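Local atomic coordinates of geranyltranstransferase (Enterococcus faecalis, PDB entry 3P8L), a protein that probably catalyses the magnesium-dependent condensation of isopentenyl diphosphate with geranyl diphosphate to give farnesyl diphosphate, releasing diphosphate. Residues A[263-277]-A[289-301]. Numbering follows the deposited sequence. Where two conformers were deposited one is given.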
ATOM      1  N   LYS A 263      12.854  30.978 -14.634  1.00 73.27           N
ATOM      2  CA  LYS A 263      13.011  30.590 -16.045  1.00 71.89           C
ATOM      3  C   LYS A 263      14.396  30.002 -16.274  1.00 72.55           C
ATOM      4  O   LYS A 263      14.556  29.034 -17.024  1.00 75.50           O
ATOM      5  CB  LYS A 263      12.814  31.790 -16.983  1.00 71.53           C
ATOM      6  CG  LYS A 263      11.371  32.173 -17.275  1.00 73.01           C
ATOM      7  CD  LYS A 263      11.309  33.360 -18.236  1.00 78.14           C
ATOM      8  CE  LYS A 263      10.028  33.373 -19.073  1.00 86.24           C
ATOM      9  NZ  LYS A 263       8.792  33.562 -18.259  1.00 83.09           N
ATOM     10  N   ASP A 264      15.392  30.592 -15.617  1.00 72.71           N
ATOM     11  CA  ASP A 264      16.755  30.080 -15.664  1.00 70.80           C
ATOM     12  C   ASP A 264      16.911  28.811 -14.848  1.00 67.44           C
ATOM     13  O   ASP A 264      17.714  27.948 -15.195  1.00 70.28           O
ATOM     14  CB  ASP A 264      17.757  31.144 -15.212  1.00 72.05           C
ATOM     15  CG  ASP A 264      18.153  32.088 -16.336  1.00 82.39           C
ATOM     16  OD1 ASP A 264      18.797  33.116 -16.044  1.00 87.48           O
ATOM     17  OD2 ASP A 264      17.830  31.803 -17.512  1.00 84.82           O
ATOM     18  N   ALA A 265      16.139  28.690 -13.771  1.00 66.06           N
ATOM     19  CA  ALA A 265      16.101  27.444 -12.996  1.00 65.89           C
ATOM     20  C   ALA A 265      15.623  26.280 -13.878  1.00 64.53           C
ATOM     21  O   ALA A 265      16.220  25.195 -13.862  1.00 59.42           O
ATOM     22  CB  ALA A 265      15.214  27.596 -11.773  1.00 64.81           C
ATOM     23  N   LEU A 266      14.572  26.541 -14.665  1.00 63.14           N
ATOM     24  CA  LEU A 266      14.006  25.575 -15.617  1.00 58.06           C
ATOM     25  C   LEU A 266      15.015  25.177 -16.690  1.00 57.19           C
ATOM     26  O   LEU A 266      15.302  23.989 -16.851  1.00 57.08           O
ATOM     27  CB  LEU A 266      12.730  26.143 -16.254  1.00 57.70           C
ATOM     28  CG  LEU A 266      11.944  25.302 -17.271  1.00 59.30           C
ATOM     29  CD1 LEU A 266      11.598  23.921 -16.711  1.00 52.13           C
ATOM     30  CD2 LEU A 266      10.681  26.039 -17.705  1.00 53.03           C
ATOM     31  N   THR A 267      15.566  26.178 -17.387  1.00 59.44           N
ATOM     32  CA  THR A 267      16.569  25.988 -18.444  1.00 61.46           C
ATOM     33  C   THR A 267      17.766  25.150 -17.966  1.00 62.89           C
ATOM     34  O   THR A 267      18.210  24.235 -18.672  1.00 66.64           O
ATOM     35  CB  THR A 267      17.044  27.368 -19.025  1.00 66.73           C
ATOM     36  OG1 THR A 267      15.909  28.110 -19.486  1.00 62.66           O
ATOM     37  CG2 THR A 267      18.023  27.197 -20.193  1.00 63.61           C
ATOM     38  N   HIS A 268      18.258  25.448 -16.760  1.00 58.77           N
ATOM     39  CA  HIS A 268      19.368  24.697 -16.163  1.00 66.94           C
ATOM     40  C   HIS A 268      19.035  23.218 -15.886  1.00 63.28           C
ATOM     41  O   HIS A 268      19.853  22.330 -16.161  1.00 59.23           O
ATOM     42  CB  HIS A 268      19.901  25.400 -14.898  1.00 69.12           C
ATOM     43  CG  HIS A 268      20.550  26.725 -15.172  1.00 74.62           C
ATOM     44  ND1 HIS A 268      20.382  27.820 -14.349  1.00 74.28           N
ATOM     45  CD2 HIS A 268      21.349  27.137 -16.187  1.00 73.34           C
ATOM     46  CE1 HIS A 268      21.053  28.845 -14.843  1.00 76.80           C
ATOM     47  NE2 HIS A 268      21.648  28.457 -15.958  1.00 79.89           N
ATOM     48  N   GLN A 269      17.836  22.950 -15.367  1.00 62.05           N
ATOM     49  CA  GLN A 269      17.401  21.558 -15.169  1.00 56.84           C
ATOM     50  C   GLN A 269      17.313  20.806 -16.494  1.00 51.92           C
ATOM     51  O   GLN A 269      17.784  19.665 -16.593  1.00 48.53           O
ATOM     52  CB  GLN A 269      16.062  21.476 -14.427  1.00 60.10           C
ATOM     53  CG  GLN A 269      16.098  21.905 -12.967  1.00 46.12           C
ATOM     54  CD  GLN A 269      17.129  21.162 -12.119  1.00 60.26           C
ATOM     55  OE1 GLN A 269      17.359  19.956 -12.272  1.00 63.18           O
ATOM     56  NE2 GLN A 269      17.747  21.890 -11.204  1.00 66.66           N
ATOM     57  N   LEU A 270      16.733  21.455 -17.506  1.00 51.21           N
ATOM     58  CA  LEU A 270      16.660  20.865 -18.850  1.00 55.61           C
ATOM     59  C   LEU A 270      18.051  20.572 -19.404  1.00 56.27           C
ATOM     60  O   LEU A 270      18.297  19.474 -19.915  1.00 54.54           O
ATOM     61  CB  LEU A 270      15.850  21.741 -19.822  1.00 49.99           C
ATOM     62  CG  LEU A 270      14.389  22.025 -19.460  1.00 61.21           C
ATOM     63  CD1 LEU A 270      13.747  22.915 -20.504  1.00 61.59           C
ATOM     64  CD2 LEU A 270      13.571  20.740 -19.267  1.00 55.38           C
ATOM     65  N   ALA A 271      18.965  21.536 -19.260  1.00 56.27           N
ATOM     66  CA  ALA A 271      20.360  21.352 -19.686  1.00 56.35           C
ATOM     67  C   ALA A 271      21.027  20.193 -18.952  1.00 49.26           C
ATOM     68  O   ALA A 271      21.749  19.391 -19.556  1.00 55.43           O
ATOM     69  CB  ALA A 271      21.169  22.652 -19.494  1.00 61.35           C
ATOM     70  N   GLU A 272      20.760  20.088 -17.654  1.00 51.22           N
ATOM     71  CA  GLU A 272      21.333  19.008 -16.853  1.00 54.00           C
ATOM     72  C   GLU A 272      20.739  17.646 -17.208  1.00 52.46           C
ATOM     73  O   GLU A 272      21.466  16.651 -17.286  1.00 54.89           O
ATOM     74  CB  GLU A 272      21.243  19.323 -15.362  1.00 55.40           C
ATOM     75  CG  GLU A 272      22.226  20.430 -14.964  1.00 70.66           C
ATOM     76  CD  GLU A 272      22.858  20.224 -13.606  1.00 82.41           C
ATOM     77  OE1 GLU A 272      22.878  19.076 -13.116  1.00 90.61           O
ATOM     78  OE2 GLU A 272      23.357  21.216 -13.036  1.00 85.37           O
ATOM     79  N   GLY A 273      19.433  17.622 -17.472  1.00 52.99           N
ATOM     80  CA  GLY A 273      18.777  16.438 -18.030  1.00 49.41           C
ATOM     81  C   GLY A 273      19.418  15.971 -19.335  1.00 46.74           C
ATOM     82  O   GLY A 273      19.743  14.784 -19.475  1.00 44.89           O
ATOM     83  N   SER A 274      19.616  16.910 -20.270  1.00 48.43           N
ATOM     84  CA  SER A 274      20.294  16.638 -21.557  1.00 55.03           C
ATOM     85  C   SER A 274      21.711  16.111 -21.355  1.00 51.43           C
ATOM     86  O   SER A 274      22.107  15.105 -21.963  1.00 55.58           O
ATOM     87  CB  SER A 274      20.349  17.889 -22.444  1.00 55.72           C
ATOM     88  OG  SER A 274      19.078  18.484 -22.598  1.00 64.60           O
ATOM     89  N   ALA A 275      22.461  16.781 -20.483  1.00 57.19           N
ATOM     90  CA  ALA A 275      23.822  16.362 -20.162  1.00 57.71           C
ATOM     91  C   ALA A 275      23.822  14.934 -19.637  1.00 60.48           C
ATOM     92  O   ALA A 275      24.706  14.147 -19.994  1.00 60.95           O
ATOM     93  CB  ALA A 275      24.473  17.314 -19.164  1.00 57.44           C
ATOM     94  N   VAL A 276      22.812  14.591 -18.829  1.00 56.62           N
ATOM     95  CA  VAL A 276      22.662  13.212 -18.342  1.00 54.07           C
ATOM     96  C   VAL A 276      22.371  12.197 -19.474  1.00 52.54           C
ATOM     97  O   VAL A 276      22.960  11.112 -19.501  1.00 53.46           O
ATOM     98  CB  VAL A 276      21.631  13.108 -17.173  1.00 54.66           C
ATOM     99  CG1 VAL A 276      21.292  11.671 -16.877  1.00 48.55           C
ATOM    100  CG2 VAL A 276      22.200  13.744 -15.918  1.00 52.58           C
ATOM    101  N   LEU A 277      21.487  12.558 -20.405  1.00 51.45           N
ATOM    102  CA  LEU A 277      21.168  11.688 -21.546  1.00 53.47           C
ATOM    103  C   LEU A 277      22.372  11.492 -22.476  1.00 54.50           C
ATOM    104  O   LEU A 277      22.583  10.392 -23.011  1.00 50.39           O
ATOM    105  CB  LEU A 277      19.978  12.236 -22.346  1.00 54.94           C
ATOM    106  CG  LEU A 277      18.590  12.271 -21.689  1.00 63.85           C
ATOM    107  CD1 LEU A 277      17.606  12.928 -22.633  1.00 51.92           C
ATOM    108  CD2 LEU A 277      18.099  10.875 -21.283  1.00 52.71           C
ATOM    109  N   GLU A 289      17.865   8.211 -27.850  1.00 59.20           N
ATOM    110  CA  GLU A 289      17.839   9.373 -26.943  1.00 58.64           C
ATOM    111  C   GLU A 289      16.613  10.280 -27.067  1.00 56.43           C
ATOM    112  O   GLU A 289      16.203  10.912 -26.079  1.00 52.85           O
ATOM    113  CB  GLU A 289      19.112  10.221 -27.114  1.00 65.18           C
ATOM    114  CG  GLU A 289      19.605  10.331 -28.557  1.00 72.91           C
ATOM    115  CD  GLU A 289      20.695  11.367 -28.726  1.00 91.87           C
ATOM    116  OE1 GLU A 289      20.370  12.574 -28.764  1.00 94.41           O
ATOM    117  OE2 GLU A 289      21.878  10.972 -28.832  1.00102.91           O
ATOM    118  N   GLU A 290      16.040  10.338 -28.274  1.00 54.64           N
ATOM    119  CA  GLU A 290      14.936  11.267 -28.593  1.00 51.20           C
ATOM    120  C   GLU A 290      13.699  11.009 -27.751  1.00 45.62           C
ATOM    121  O   GLU A 290      12.983  11.944 -27.427  1.00 50.18           O
ATOM    122  CB  GLU A 290      14.536  11.227 -30.073  1.00 53.23           C
ATOM    123  CG  GLU A 290      15.621  10.799 -31.047  1.00 72.80           C
ATOM    124  CD  GLU A 290      15.599   9.298 -31.317  1.00 84.25           C
ATOM    125  OE1 GLU A 290      14.514   8.759 -31.651  1.00 83.07           O
ATOM    126  OE2 GLU A 290      16.671   8.663 -31.196  1.00 80.69           O
ATOM    127  N   HIS A 291      13.447   9.748 -27.408  1.00 44.59           N
ATOM    128  CA  HIS A 291      12.324   9.405 -26.540  1.00 47.43           C
ATOM    129  C   HIS A 291      12.369  10.190 -25.227  1.00 47.48           C
ATOM    130  O   HIS A 291      11.414  10.882 -24.883  1.00 44.00           O
ATOM    131  CB  HIS A 291      12.237   7.901 -26.302  1.00 41.32           C
ATOM    132  CG  HIS A 291      11.623   7.158 -27.440  1.00 49.37           C
ATOM    133  ND1 HIS A 291      10.287   7.272 -27.760  1.00 54.80           N
ATOM    134  CD2 HIS A 291      12.160   6.309 -28.348  1.00 43.01           C
ATOM    135  CE1 HIS A 291      10.025   6.515 -28.811  1.00 56.05           C
ATOM    136  NE2 HIS A 291      11.142   5.914 -29.180  1.00 46.75           N
ATOM    137  N   LEU A 292      13.501  10.126 -24.541  1.00 44.63           N
ATOM    138  CA  LEU A 292      13.654  10.870 -23.307  1.00 48.29           C
ATOM    139  C   LEU A 292      13.952  12.360 -23.510  1.00 49.74           C
ATOM    140  O   LEU A 292      13.442  13.185 -22.748  1.00 45.37           O
ATOM    141  CB  LEU A 292      14.673  10.190 -22.392  1.00 48.53           C
ATOM    142  CG  LEU A 292      14.233   8.845 -21.797  1.00 48.24           C
ATOM    143  CD1 LEU A 292      15.361   8.213 -20.989  1.00 48.23           C
ATOM    144  CD2 LEU A 292      13.005   9.018 -20.929  1.00 40.11           C
ATOM    145  N   ALA A 293      14.733  12.705 -24.545  1.00 45.64           N
ATOM    146  CA  ALA A 293      14.994  14.121 -24.889  1.00 46.19           C
ATOM    147  C   ALA A 293      13.746  14.928 -25.238  1.00 47.72           C
ATOM    148  O   ALA A 293      13.651  16.099 -24.856  1.00 46.62           O
ATOM    149  CB  ALA A 293      16.035  14.246 -26.010  1.00 48.63           C
ATOM    150  N   ASN A 294      12.803  14.313 -25.957  1.00 44.04           N
ATOM    151  CA  ASN A 294      11.540  14.967 -26.324  0.50 49.99           C
ATOM    152  C   ASN A 294      10.691  15.321 -25.098  1.00 49.35           C
ATOM    153  O   ASN A 294      10.030  16.354 -25.064  1.00 49.57           O
ATOM    154  CB  ASN A 294      10.733  14.090 -27.295  0.50 48.03           C
ATOM    155  CG  ASN A 294       9.324  14.601 -27.513  0.50 51.66           C
ATOM    156  OD1 ASN A 294       9.118  15.620 -28.167  0.50 55.37           O
ATOM    157  ND2 ASN A 294       8.347  13.894 -26.958  0.50 60.27           N
ATOM    158  N   LEU A 295      10.700  14.445 -24.096  1.00 48.78           N
ATOM    159  CA  LEU A 295       9.972  14.729 -22.846  1.00 53.88           C
ATOM    160  C   LEU A 295      10.544  15.954 -22.130  1.00 53.23           C
ATOM    161  O   LEU A 295       9.802  16.765 -21.585  1.00 53.26           O
ATOM    162  CB  LEU A 295       9.943  13.507 -21.920  1.00 56.92           C
ATOM    163  CG  LEU A 295       9.081  12.325 -22.396  1.00 60.00           C
ATOM    164  CD1 LEU A 295       9.271  11.155 -21.480  1.00 62.89           C
ATOM    165  CD2 LEU A 295       7.600  12.671 -22.506  1.00 62.54           C
ATOM    166  N   LEU A 296      11.868  16.086 -22.172  1.00 56.71           N
ATOM    167  CA  LEU A 296      12.562  17.293 -21.717  1.00 60.46           C
ATOM    168  C   LEU A 296      12.209  18.533 -22.553  1.00 61.84           C
ATOM    169  O   LEU A 296      11.911  19.588 -21.990  1.00 64.56           O
ATOM    170  CB  LEU A 296      14.065  17.053 -21.759  1.00 63.10           C
ATOM    171  CG  LEU A 296      14.873  17.233 -20.491  1.00 65.03           C
ATOM    172  CD1 LEU A 296      14.163  16.644 -19.283  1.00 64.22           C
ATOM    173  CD2 LEU A 296      16.180  16.536 -20.745  1.00 62.05           C
ATOM    174  N   THR A 297      12.232  18.390 -23.883  1.00 59.18           N
ATOM    175  CA  THR A 297      11.803  19.439 -24.827  1.00 61.35           C
ATOM    176  C   THR A 297      10.392  19.966 -24.538  1.00 62.35           C
ATOM    177  O   THR A 297      10.171  21.181 -24.601  1.00 67.33           O
ATOM    178  CB  THR A 297      11.869  18.945 -26.309  1.00 64.58           C
ATOM    179  OG1 THR A 297      13.206  18.559 -26.636  1.00 73.21           O
ATOM    180  CG2 THR A 297      11.414  20.020 -27.305  1.00 63.47           C
ATOM    181  N   GLN A 298       9.458  19.069 -24.199  1.00 59.25           N
ATOM    182  CA  GLN A 298       8.059  19.458 -23.957  0.50 61.76           C
ATOM    183  C   GLN A 298       7.917  20.400 -22.757  1.00 63.21           C
ATOM    184  O   GLN A 298       6.942  21.148 -22.668  1.00 66.12           O
ATOM    185  CB  GLN A 298       7.137  18.241 -23.767  0.50 60.99           C
ATOM    186  CG  GLN A 298       7.001  17.276 -24.957  0.50 64.61           C
ATOM    187  CD  GLN A 298       7.277  17.913 -26.308  0.50 63.45           C
ATOM    188  OE1 GLN A 298       7.358  19.134 -26.429  0.50 59.56           O
ATOM    189  NE2 GLN A 298       7.435  17.079 -27.330  0.50 65.20           N
ATOM    190  N   LEU A 299       8.887  20.364 -21.840  1.00 63.92           N
ATOM    191  CA  LEU A 299       8.863  21.228 -20.647  1.00 66.11           C
ATOM    192  C   LEU A 299       9.418  22.659 -20.852  1.00 68.93           C
ATOM    193  O   LEU A 299       9.328  23.485 -19.942  1.00 72.01           O
ATOM    194  CB  LEU A 299       9.573  20.551 -19.469  1.00 58.50           C
ATOM    195  CG  LEU A 299       9.070  19.227 -18.892  1.00 64.43           C
ATOM    196  CD1 LEU A 299       9.936  18.842 -17.704  1.00 62.02           C
ATOM    197  CD2 LEU A 299       7.591  19.259 -18.480  1.00 57.17           C
ATOM    198  N   GLN A 300       9.984  22.942 -22.030  1.00 73.85           N
ATOM    199  CA  GLN A 300      10.431  24.300 -22.404  1.00 82.26           C
ATOM    200  C   GLN A 300       9.288  25.322 -22.398  1.00 89.75           C
ATOM    201  O   GLN A 300       8.117  24.957 -22.500  1.00 89.86           O
ATOM    202  CB  GLN A 300      11.059  24.305 -23.803  1.00 82.32           C
ATOM    203  CG  GLN A 300      12.493  23.794 -23.895  1.00 83.03           C
ATOM    204  CD  GLN A 300      13.008  23.706 -25.332  1.00 85.98           C
ATOM    205  OE1 GLN A 300      12.384  24.210 -26.269  1.00 90.34           O
ATOM    206  NE2 GLN A 300      14.158  23.061 -25.505  1.00 83.36           N
ATOM    207  N   LEU A 301       9.635  26.602 -22.286  1.00 97.98           N
ATOM    208  CA  LEU A 301       8.650  27.674 -22.425  1.00104.85           C
ATOM    209  C   LEU A 301       8.803  28.385 -23.767  1.00111.43           C
ATOM    210  O   LEU A 301       9.920  28.704 -24.186  1.00113.28           O
ATOM    211  CB  LEU A 301       8.734  28.667 -21.261  1.00103.45           C
ATOM    212  CG  LEU A 301       8.280  28.151 -19.889  1.00101.77           C
ATOM    213  CD1 LEU A 301       8.639  29.146 -18.796  1.00103.14           C
ATOM    214  CD2 LEU A 301       6.788  27.834 -19.857  1.00 98.85           C
TER
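L277 and L296 each plug into the helix opposite, and L270 takes up the next place along the seam. L277 enters the 289-298 helix as a knob, its side chain set among E289, L292, A293 and L296. Its two methyls divide the work: CD1 presses on the backbone, 3.5 Å from A293 N, while CD2 lies 3.7 Å from L292 CB, the two leucine side chains crossing nearly at right angles.

L296 does the same in reverse, lodged among L270, G273, S274 and L277. Its CD2 reaches right down to the helix backbone, 3.6 Å from G273 C and 3.5 Å from S274 N, where the glycine has no side chain to stop it. The chi1 of -123°, far from a staggered value, goes with this deep seat. Beside it, S274 OG turns back to L270 O (3.0 Å), a carbonyl that also receives S274 N.

These are reciprocal knobs-into-holes between antiparallel neighbours, with segment axes 10.1 Å apart and directions 177° apart, in the C-terminal hairpin of an all-helical polyprenyl synthase fold. Helix 205-230 borders the seam through F214, which touches L296, and Y218, which touches L299; helix 53-64 meets L292 through T61.

L270 reaches residues further along the partner segment, from L296 to Q300. With CG anti to the carbonyl carbon (chi1 -60°), its CD2 comes within 3.4 Å of L296 O and also packs on L299 CB, while CD1 meets Q300 CG at 3.7 Å. Farther along, L266 CD2 touches both L299 O and the isobutyl group of L301, a poorly ordered residue. R225 of helix 205-230 hydrogen-bonds to Q298 O, one residue before L299.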